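Long-range contacts in fibronectin type III domain-containing protein (Simiduia agarivorans, PDB 6P2K), which probably hydrolyses beta-1,4-glucan-backbone polysaccharides such as xyloglucan through this family 74 glycoside hydrolase part, two seven-bladed beta-propellers of a longer protein: residues 253-261 and 305-313; 663-673 and 728-736. All coordinates share one frame; numbering follows the deposited sequence.

Contact 1 of 2, residues 253-261 and 305-313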
loop_
_atom_site.group_PDB
_atom_site.type_symbol
_atom_site.label_atom_id
_atom_site.label_comp_id
_atom_site.label_asym_id
_atom_site.label_seq_id
_atom_site.Cartn_x
_atom_site.Cartn_y
_atom_site.Cartn_z
ATOM N N GLN B 253 62.120 -24.623 10.937
ATOM C CA GLN B 253 61.242 -24.377 12.065
ATOM C C GLN B 253 59.856 -24.135 11.505
ATOM O O GLN B 253 59.695 -23.271 10.639
ATOM C CB GLN B 253 61.707 -23.137 12.820
ATOM C CG GLN B 253 63.201 -23.133 13.045
ATOM C CD GLN B 253 63.640 -24.168 14.081
ATOM O OE1 GLN B 253 64.032 -25.284 13.709
ATOM N NE2 GLN B 253 63.618 -23.800 15.373
ATOM N N GLN B 254 58.864 -24.882 11.982
ATOM C CA GLN B 254 57.497 -24.597 11.574
ATOM C C GLN B 254 57.045 -23.287 12.205
ATOM O O GLN B 254 57.273 -23.048 13.395
ATOM C CB GLN B 254 56.567 -25.737 11.978
ATOM C CG GLN B 254 55.134 -25.539 11.529
ATOM C CD GLN B 254 54.238 -26.696 11.908
ATOM O OE1 GLN B 254 53.018 -26.551 11.974
ATOM N NE2 GLN B 254 54.837 -27.855 12.156
ATOM N N VAL B 255 56.414 -22.429 11.405
ATOM C CA VAL B 255 56.025 -21.102 11.869
ATOM C C VAL B 255 54.561 -20.847 11.532
ATOM O O VAL B 255 54.215 -19.807 10.960
ATOM C CB VAL B 255 56.938 -20.021 11.261
ATOM C CG1 VAL B 255 58.259 -19.966 12.009
ATOM C CG2 VAL B 255 57.180 -20.299 9.784
ATOM N N THR B 256 53.691 -21.789 11.891
ATOM C CA THR B 256 52.268 -21.671 11.608
ATOM C C THR B 256 51.465 -21.108 12.772
ATOM O O THR B 256 50.287 -20.786 12.586
ATOM C CB THR B 256 51.683 -23.033 11.214
ATOM O OG1 THR B 256 51.961 -23.990 12.243
ATOM C CG2 THR B 256 52.284 -23.511 9.899
ATOM N N GLY B 257 52.064 -20.987 13.956
ATOM C CA GLY B 257 51.371 -20.451 15.113
ATOM C C GLY B 257 50.746 -19.097 14.853
ATOM O O GLY B 257 51.451 -18.121 14.579
ATOM N N GLY B 258 49.419 -19.028 14.927
ATOM C CA GLY B 258 48.688 -17.827 14.588
ATOM C C GLY B 258 48.002 -17.873 13.242
ATOM O O GLY B 258 47.190 -16.986 12.947
ATOM N N LEU B 259 48.306 -18.869 12.417
ATOM C CA LEU B 259 47.616 -19.065 11.153
ATOM C C LEU B 259 46.435 -20.007 11.343
ATOM O O LEU B 259 46.463 -20.908 12.187
ATOM C CB LEU B 259 48.563 -19.638 10.099
ATOM C CG LEU B 259 49.762 -18.788 9.680
ATOM C CD1 LEU B 259 50.756 -19.628 8.892
ATOM C CD2 LEU B 259 49.306 -17.589 8.863
ATOM N N GLU B 260 45.389 -19.787 10.550
ATOM C CA GLU B 260 44.281 -20.729 10.508
ATOM C C GLU B 260 44.791 -22.112 10.125
ATOM O O GLU B 260 45.648 -22.255 9.249
ATOM C CB GLU B 260 43.224 -20.271 9.506
ATOM C CG GLU B 260 42.185 -19.317 10.064
ATOM C CD GLU B 260 41.173 -18.910 9.014
ATOM O OE1 GLU B 260 40.554 -17.835 9.155
ATOM O OE2 GLU B 260 40.999 -19.669 8.039
ATOM N N GLY B 261 44.268 -23.134 10.796
ATOM C CA GLY B 261 44.664 -24.488 10.485
ATOM C C GLY B 261 44.071 -24.975 9.178
ATOM O O GLY B 261 43.046 -24.483 8.700
ATOM N N LEU B 305 65.237 -17.377 15.718
ATOM C CA LEU B 305 64.007 -16.603 15.585
ATOM C C LEU B 305 63.597 -16.126 16.972
ATOM O O LEU B 305 63.076 -16.900 17.779
ATOM C CB LEU B 305 62.919 -17.446 14.931
ATOM C CG LEU B 305 61.703 -16.713 14.370
ATOM C CD1 LEU B 305 62.137 -15.469 13.617
ATOM C CD2 LEU B 305 60.923 -17.650 13.463
ATOM N N THR B 306 63.850 -14.847 17.258
ATOM C CA THR B 306 63.435 -14.271 18.533
ATOM C C THR B 306 61.931 -14.412 18.724
ATOM O O THR B 306 61.462 -15.030 19.685
ATOM C CB THR B 306 63.844 -12.798 18.606
ATOM O OG1 THR B 306 65.253 -12.675 18.378
ATOM C CG2 THR B 306 63.491 -12.208 19.966
ATOM N N ASN B 307 61.159 -13.846 17.799
ATOM C CA ASN B 307 59.708 -13.899 17.854
ATOM C C ASN B 307 59.166 -13.789 16.439
ATOM O O ASN B 307 59.866 -13.364 15.515
ATOM C CB ASN B 307 59.131 -12.783 18.734
ATOM C CG ASN B 307 59.622 -11.400 18.328
ATOM O OD1 ASN B 307 59.444 -10.971 17.189
ATOM N ND2 ASN B 307 60.246 -10.699 19.266
ATOM N N PHE B 308 57.903 -14.173 16.282
ATOM C CA PHE B 308 57.201 -13.973 15.024
ATOM C C PHE B 308 55.706 -13.959 15.296
ATOM O O PHE B 308 55.232 -14.557 16.267
ATOM C CB PHE B 308 57.553 -15.052 13.991
ATOM C CG PHE B 308 56.879 -16.378 14.231
ATOM C CD1 PHE B 308 57.480 -17.343 15.020
ATOM C CD2 PHE B 308 55.648 -16.664 13.652
ATOM C CE1 PHE B 308 56.864 -18.564 15.239
ATOM C CE2 PHE B 308 55.029 -17.880 13.872
ATOM C CZ PHE B 308 55.639 -18.831 14.665
ATOM N N TYR B 309 54.969 -13.273 14.424
ATOM C CA TYR B 309 53.517 -13.252 14.511
ATOM C C TYR B 309 52.929 -13.054 13.122
ATOM O O TYR B 309 53.563 -12.473 12.237
ATOM C CB TYR B 309 53.013 -12.158 15.466
ATOM C CG TYR B 309 53.449 -10.747 15.126
ATOM C CD1 TYR B 309 54.713 -10.286 15.474
ATOM C CD2 TYR B 309 52.587 -9.868 14.480
ATOM C CE1 TYR B 309 55.111 -8.993 15.175
ATOM C CE2 TYR B 309 52.976 -8.575 14.176
ATOM C CZ TYR B 309 54.238 -8.143 14.526
ATOM O OH TYR B 309 54.630 -6.856 14.225
ATOM N N TRP B 310 51.712 -13.561 12.941
ATOM C CA TRP B 310 50.959 -13.406 11.706
ATOM C C TRP B 310 49.770 -12.489 11.951
ATOM O O TRP B 310 49.115 -12.569 12.994
ATOM C CB TRP B 310 50.470 -14.756 11.178
ATOM C CG TRP B 310 51.561 -15.657 10.692
ATOM C CD1 TRP B 310 52.143 -16.680 11.380
ATOM C CD2 TRP B 310 52.190 -15.628 9.405
ATOM N NE1 TRP B 310 53.102 -17.285 10.605
ATOM C CE2 TRP B 310 53.150 -16.658 9.387
ATOM C CE3 TRP B 310 52.036 -14.831 8.268
ATOM C CZ2 TRP B 310 53.953 -16.911 8.275
ATOM C CZ3 TRP B 310 52.836 -15.081 7.167
ATOM C CH2 TRP B 310 53.781 -16.112 7.179
ATOM N N GLU B 311 49.492 -11.622 10.985
ATOM C CA GLU B 311 48.396 -10.672 11.079
ATOM C C GLU B 311 47.616 -10.683 9.775
ATOM O O GLU B 311 48.207 -10.714 8.691
ATOM C CB GLU B 311 48.916 -9.261 11.373
ATOM C CG GLU B 311 47.894 -8.156 11.195
ATOM C CD GLU B 311 48.506 -6.779 11.358
ATOM O OE1 GLU B 311 47.746 -5.793 11.467
ATOM O OE2 GLU B 311 49.752 -6.683 11.376
ATOM N N LYS B 312 46.290 -10.674 9.880
ATOM C CA LYS B 312 45.441 -10.582 8.699
ATOM C C LYS B 312 45.376 -9.124 8.267
ATOM O O LYS B 312 44.823 -8.282 8.980
ATOM C CB LYS B 312 44.049 -11.136 8.988
ATOM C CG LYS B 312 43.936 -12.637 8.793
ATOM C CD LYS B 312 42.503 -13.062 8.531
ATOM C CE LYS B 312 42.340 -14.560 8.732
ATOM N NZ LYS B 312 40.950 -15.014 8.437
ATOM N N ILE B 313 45.959 -8.817 7.105
ATOM C CA ILE B 313 45.879 -7.463 6.563
ATOM C C ILE B 313 44.690 -7.293 5.633
ATOM O O ILE B 313 44.420 -6.167 5.183
ATOM C CB ILE B 313 47.188 -7.091 5.841
ATOM C CG1 ILE B 313 47.449 -8.048 4.676
ATOM C CG2 ILE B 313 48.353 -7.122 6.819
ATOM C CD1 ILE B 313 48.491 -7.539 3.703
HETATM O O HOH W 1 50.892 -15.131 15.292
#

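Contact 2 of 2, residues 663-673 and 728-736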
loop_
_atom_site.group_PDB
_atom_site.type_symbol
_atom_site.label_atom_id
_atom_site.label_comp_id
_atom_site.label_asym_id
_atom_site.label_seq_id
_atom_site.Cartn_x
_atom_site.Cartn_y
_atom_site.Cartn_z
ATOM N N ILE B 663 25.980 -24.201 -46.917
ATOM C CA ILE B 663 26.197 -22.806 -47.298
ATOM C C ILE B 663 27.450 -22.216 -46.656
ATOM O O ILE B 663 27.863 -21.107 -47.009
ATOM C CB ILE B 663 24.970 -21.932 -46.973
ATOM C CG1 ILE B 663 24.716 -21.880 -45.468
ATOM C CG2 ILE B 663 23.742 -22.421 -47.734
ATOM C CD1 ILE B 663 23.785 -20.755 -45.048
ATOM N N PHE B 664 28.068 -22.932 -45.715
ATOM C CA PHE B 664 29.349 -22.476 -45.183
ATOM C C PHE B 664 30.129 -23.658 -44.631
ATOM O O PHE B 664 29.599 -24.438 -43.834
ATOM C CB PHE B 664 29.172 -21.410 -44.096
ATOM C CG PHE B 664 30.343 -20.473 -43.983
ATOM C CD1 PHE B 664 30.753 -19.725 -45.075
ATOM C CD2 PHE B 664 31.041 -20.352 -42.794
ATOM C CE1 PHE B 664 31.832 -18.862 -44.981
ATOM C CE2 PHE B 664 32.120 -19.492 -42.693
ATOM C CZ PHE B 664 32.516 -18.746 -43.790
ATOM N N THR B 665 31.383 -23.774 -45.047
ATOM C CA THR B 665 32.284 -24.853 -44.673
ATOM C C THR B 665 33.598 -24.273 -44.180
ATOM O O THR B 665 33.867 -23.079 -44.353
ATOM C CB THR B 665 32.540 -25.777 -45.875
ATOM O OG1 THR B 665 33.258 -25.051 -46.881
ATOM C CG2 THR B 665 31.230 -26.283 -46.455
ATOM N N PRO B 666 34.442 -25.090 -43.541
ATOM C CA PRO B 666 35.794 -24.613 -43.200
ATOM C C PRO B 666 36.575 -24.080 -44.389
ATOM O O PRO B 666 37.362 -23.138 -44.228
ATOM C CB PRO B 666 36.458 -25.861 -42.602
ATOM C CG PRO B 666 35.328 -26.622 -42.008
ATOM C CD PRO B 666 34.143 -26.388 -42.909
ATOM N N ALA B 667 36.388 -24.653 -45.582
ATOM C CA ALA B 667 37.073 -24.134 -46.761
ATOM C C ALA B 667 36.612 -22.718 -47.085
ATOM O O ALA B 667 37.429 -21.854 -47.431
ATOM C CB ALA B 667 36.844 -25.060 -47.955
ATOM N N ASP B 668 35.305 -22.462 -46.986
ATOM C CA ASP B 668 34.798 -21.110 -47.205
ATOM C C ASP B 668 35.371 -20.136 -46.183
ATOM O O ASP B 668 35.698 -18.992 -46.520
ATOM C CB ASP B 668 33.271 -21.095 -47.142
ATOM C CG ASP B 668 32.631 -22.050 -48.123
ATOM O OD1 ASP B 668 33.167 -22.208 -49.239
ATOM O OD2 ASP B 668 31.583 -22.636 -47.777
ATOM N N ALA B 669 35.490 -20.571 -44.927
ATOM C CA ALA B 669 36.024 -19.698 -43.888
ATOM C C ALA B 669 37.487 -19.354 -44.149
ATOM O O ALA B 669 37.902 -18.202 -43.972
ATOM C CB ALA B 669 35.859 -20.356 -42.518
ATOM N N MET B 670 38.281 -20.337 -44.578
ATOM C CA MET B 670 39.694 -20.079 -44.830
ATOM C C MET B 670 39.898 -19.206 -46.059
ATOM O O MET B 670 40.907 -18.497 -46.150
ATOM C CB MET B 670 40.450 -21.398 -44.976
ATOM C CG MET B 670 40.540 -22.188 -43.679
ATOM S SD MET B 670 41.551 -23.670 -43.831
ATOM C CE MET B 670 43.085 -22.973 -44.435
ATOM N N ALA B 671 38.961 -19.240 -47.010
ATOM C CA ALA B 671 39.050 -18.357 -48.168
ATOM C C ALA B 671 38.672 -16.925 -47.807
ATOM O O ALA B 671 39.318 -15.977 -48.265
ATOM C CB ALA B 671 38.159 -18.876 -49.296
ATOM N N VAL B 672 37.633 -16.749 -46.986
ATOM C CA VAL B 672 37.195 -15.408 -46.612
ATOM C C VAL B 672 38.133 -14.795 -45.576
ATOM O O VAL B 672 38.346 -13.576 -45.569
ATOM C CB VAL B 672 35.743 -15.461 -46.103
ATOM C CG1 VAL B 672 35.304 -14.117 -45.540
ATOM C CG2 VAL B 672 34.809 -15.901 -47.223
ATOM N N ARG B 673 38.720 -15.614 -44.704
ATOM C CA ARG B 673 39.655 -15.159 -43.673
ATOM C C ARG B 673 40.908 -16.020 -43.760
ATOM O O ARG B 673 40.981 -17.095 -43.146
ATOM C CB ARG B 673 39.021 -15.233 -42.285
ATOM C CG ARG B 673 39.906 -14.737 -41.146
ATOM C CD ARG B 673 39.074 -14.528 -39.891
ATOM N NE ARG B 673 39.886 -14.246 -38.712
ATOM C CZ ARG B 673 40.361 -13.046 -38.398
ATOM N NH1 ARG B 673 40.116 -12.004 -39.184
ATOM N NH2 ARG B 673 41.086 -12.889 -37.302
ATOM N N GLN B 728 21.178 -17.195 -52.664
ATOM C CA GLN B 728 22.511 -17.551 -52.214
ATOM C C GLN B 728 22.972 -16.617 -51.098
ATOM O O GLN B 728 22.446 -15.518 -50.908
ATOM C CB GLN B 728 23.502 -17.516 -53.379
ATOM C CG GLN B 728 23.771 -18.879 -53.997
ATOM C CD GLN B 728 22.501 -19.673 -54.231
ATOM O OE1 GLN B 728 21.621 -19.251 -54.982
ATOM N NE2 GLN B 728 22.397 -20.828 -53.583
ATOM N N VAL B 729 23.965 -17.080 -50.347
ATOM C CA VAL B 729 24.512 -16.351 -49.211
ATOM C C VAL B 729 25.951 -15.978 -49.529
ATOM O O VAL B 729 26.754 -16.838 -49.907
ATOM C CB VAL B 729 24.441 -17.181 -47.918
ATOM C CG1 VAL B 729 24.903 -16.349 -46.730
ATOM C CG2 VAL B 729 23.027 -17.693 -47.706
ATOM N N ASN B 730 26.273 -14.699 -49.388
ATOM C CA ASN B 730 27.638 -14.222 -49.550
ATOM C C ASN B 730 28.200 -13.860 -48.184
ATOM O O ASN B 730 27.561 -13.134 -47.416
ATOM C CB ASN B 730 27.702 -13.025 -50.500
ATOM C CG ASN B 730 27.240 -13.370 -51.903
ATOM O OD1 ASN B 730 27.344 -14.518 -52.339
ATOM N ND2 ASN B 730 26.748 -12.371 -52.627
ATOM N N TRP B 731 29.399 -14.357 -47.900
ATOM C CA TRP B 731 29.978 -14.287 -46.571
ATOM C C TRP B 731 31.090 -13.250 -46.520
ATOM O O TRP B 731 31.800 -13.019 -47.504
ATOM C CB TRP B 731 30.517 -15.654 -46.148
ATOM C CG TRP B 731 29.438 -16.672 -45.994
ATOM C CD1 TRP B 731 28.915 -17.460 -46.973
ATOM C CD2 TRP B 731 28.731 -17.002 -44.789
ATOM N NE1 TRP B 731 27.931 -18.267 -46.455
ATOM C CE2 TRP B 731 27.799 -18.006 -45.117
ATOM C CE3 TRP B 731 28.803 -16.551 -43.468
ATOM C CZ2 TRP B 731 26.941 -18.568 -44.169
ATOM C CZ3 TRP B 731 27.948 -17.111 -42.526
ATOM C CH2 TRP B 731 27.031 -18.109 -42.883
ATOM N N GLN B 732 31.223 -12.625 -45.355
ATOM C CA GLN B 732 32.288 -11.673 -45.097
ATOM C C GLN B 732 32.837 -11.909 -43.697
ATOM O O GLN B 732 32.181 -12.506 -42.837
ATOM C CB GLN B 732 31.806 -10.223 -45.253
ATOM C CG GLN B 732 30.624 -9.857 -44.371
ATOM C CD GLN B 732 30.091 -8.465 -44.657
ATOM O OE1 GLN B 732 30.847 -7.493 -44.694
ATOM N NE2 GLN B 732 28.782 -8.362 -44.860
ATOM N N ASP B 733 34.059 -11.435 -43.485
ATOM C CA ASP B 733 34.753 -11.578 -42.212
ATOM C C ASP B 733 34.414 -10.380 -41.330
ATOM O O ASP B 733 34.672 -9.233 -41.710
ATOM C CB ASP B 733 36.261 -11.683 -42.453
ATOM C CG ASP B 733 37.061 -11.853 -41.173
ATOM O OD1 ASP B 733 36.461 -12.066 -40.097
ATOM O OD2 ASP B 733 38.307 -11.775 -41.251
ATOM N N ILE B 734 33.824 -10.642 -40.163
ATOM C CA ILE B 734 33.466 -9.563 -39.247
ATOM C C ILE B 734 34.148 -9.776 -37.902
ATOM O O ILE B 734 33.667 -9.302 -36.867
ATOM C CB ILE B 734 31.938 -9.446 -39.082
ATOM C CG1 ILE B 734 31.355 -10.717 -38.464
ATOM C CG2 ILE B 734 31.277 -9.141 -40.418
ATOM C CD1 ILE B 734 30.036 -10.488 -37.738
ATOM N N THR B 735 35.279 -10.486 -37.907
ATOM C CA THR B 735 36.040 -10.661 -36.674
ATOM C C THR B 735 36.529 -9.319 -36.144
ATOM O O THR B 735 36.366 -9.013 -34.956
ATOM C CB THR B 735 37.218 -11.610 -36.907
ATOM O OG1 THR B 735 36.747 -12.812 -37.528
ATOM C CG2 THR B 735 37.889 -11.961 -35.583
ATOM N N ASP B 736 37.122 -8.503 -37.018
ATOM C CA ASP B 736 37.563 -7.131 -36.716
ATOM C C ASP B 736 38.416 -7.164 -35.447
ATOM O O ASP B 736 39.375 -7.946 -35.380
ATOM C CB ASP B 736 36.349 -6.211 -36.665
ATOM C CG ASP B 736 35.633 -6.114 -37.999
ATOM O OD1 ASP B 736 36.316 -6.071 -39.043
ATOM O OD2 ASP B 736 34.386 -6.075 -38.004
HETATM O O HOH W 2 27.199 -19.502 -49.302
HETATM O O HOH W 3 39.445 -11.324 -43.915
HETATM O O HOH W 4 40.779 -9.610 -37.815
#

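Contact 1 of 2, residues 253-261 and 305-313
Leu-259 settles over the Trp-310 indole like a lid: its CG stands 3.6 Å from the centroid of the five-membered ring and 11° off the normal, while CD2 comes within 3.5 Å of Trp-310 CG. CD1 reaches toward NE1. Val-255 makes the second bump. Its CG1, anti to the carbonyl carbon at chi1 -79°, lies over a face of the Phe-308 ring and also meets Leu-305 CD2 at 3.8 Å, filling the hollow between these two side chains. The chain from Val-255 into the type II turn Thr-256 to Leu-259 joins the bumps, and the indole edge faces two of its carbonyls. Trp-310 NE1 donates to Val-255 O at 2.8 Å, close to the ring plane and fairly straight at 156°. Gly-257 O sits at the same edge, and a water links it to Trp-310 N. Farther along, Lys-312 NZ meets Glu-260 OE1 at 2.9 Å from above the carboxylate plane; Glu-260 OE2 pairs with Arg-263, and Lys-312 NZ also bonds Phe-290 O. Because 253-254 and 304-314 end successive four-stranded antiparallel sheets, the arrangement is that of neighbouring beta-propeller blades, the turn after the last strand of one packed on the last strand of the next.

Contact 2 of 2, residues 663-673 and 728-736
Phe-664 and Trp-731 stack face to face, the phenyl ring lying over the indole five-membered ring with centroids 4.1 Å apart and planes 28° from parallel. Phe-664 CB already touches the indole beside CZ2, and CG, roughly opposite the backbone N, carries the ring on over the five-membered part. The other face of Trp-731 carries Val-729 CG1 of its own strand. At the indole nitrogen, NE1 gives only a weak bond to Ile-663 O (2.9 Å, bent to 123°), and that carbonyl also accepts a hydrogen bond from a water, which donates to Val-729 O as well. Ile-663 CD1 meets Trp-731 CZ2 at 3.9 Å and reaches Val-729 CG2. Strands 661-664 and 729-733 each close a four-stranded antiparallel sheet, and the aromatic pair joins these successive beta-propeller blades by their outer strands; helix 666-672, begun by a capping box of Thr-665 and Asp-668, continues the first strand and crosses strand 729-733 obliquely. At its end Val-672 sets CG1 against Asp-733 N, 3.6 Å away. Arg-673 then runs extended along Asp-733: CB and CG pass OD2, CD comes within 3.2 Å of it, NE lies near Thr-735 OG1 and bonds outside the two segments, and CZ has Thr-735 over one face of the guanidinium. At the tip NH2 nears Thr-735 CG2, whereas NH1 makes a salt bridge of 2.8 Å to the syn lone pair of Asp-733 OD2, close to the guanidinium plane, although the two flat groups stand 71° apart. Asp-733 OD1, meanwhile, accepts from both Thr-735 N, as an Asx turn, and Thr-735 OG1, which holds the carboxylate for the arginine.

How the contacts relate
Contacts 1 and 2 are separate: their centres are 61 Å apart, their nearest atoms about 40 Å apart, and contact 1 closes along the chain before contact 2 opens. They lie on opposite sides of the chain's centre, at 34 Å and 28 Å from it respectively. Both place a tryptophan of one blade's outermost strand against the blade before it, in contact 1 against the turn that follows that blade's last strand and in contact 2 against the last strand itself. Neither adjoins the bound zinc ions. Contact 1 borders a second subunit, where Tyr-309 meets Tyr-236 of that chain; no other chain touches contact 2, whose Arg-673 side chain is about 9 Å from a bound polyether.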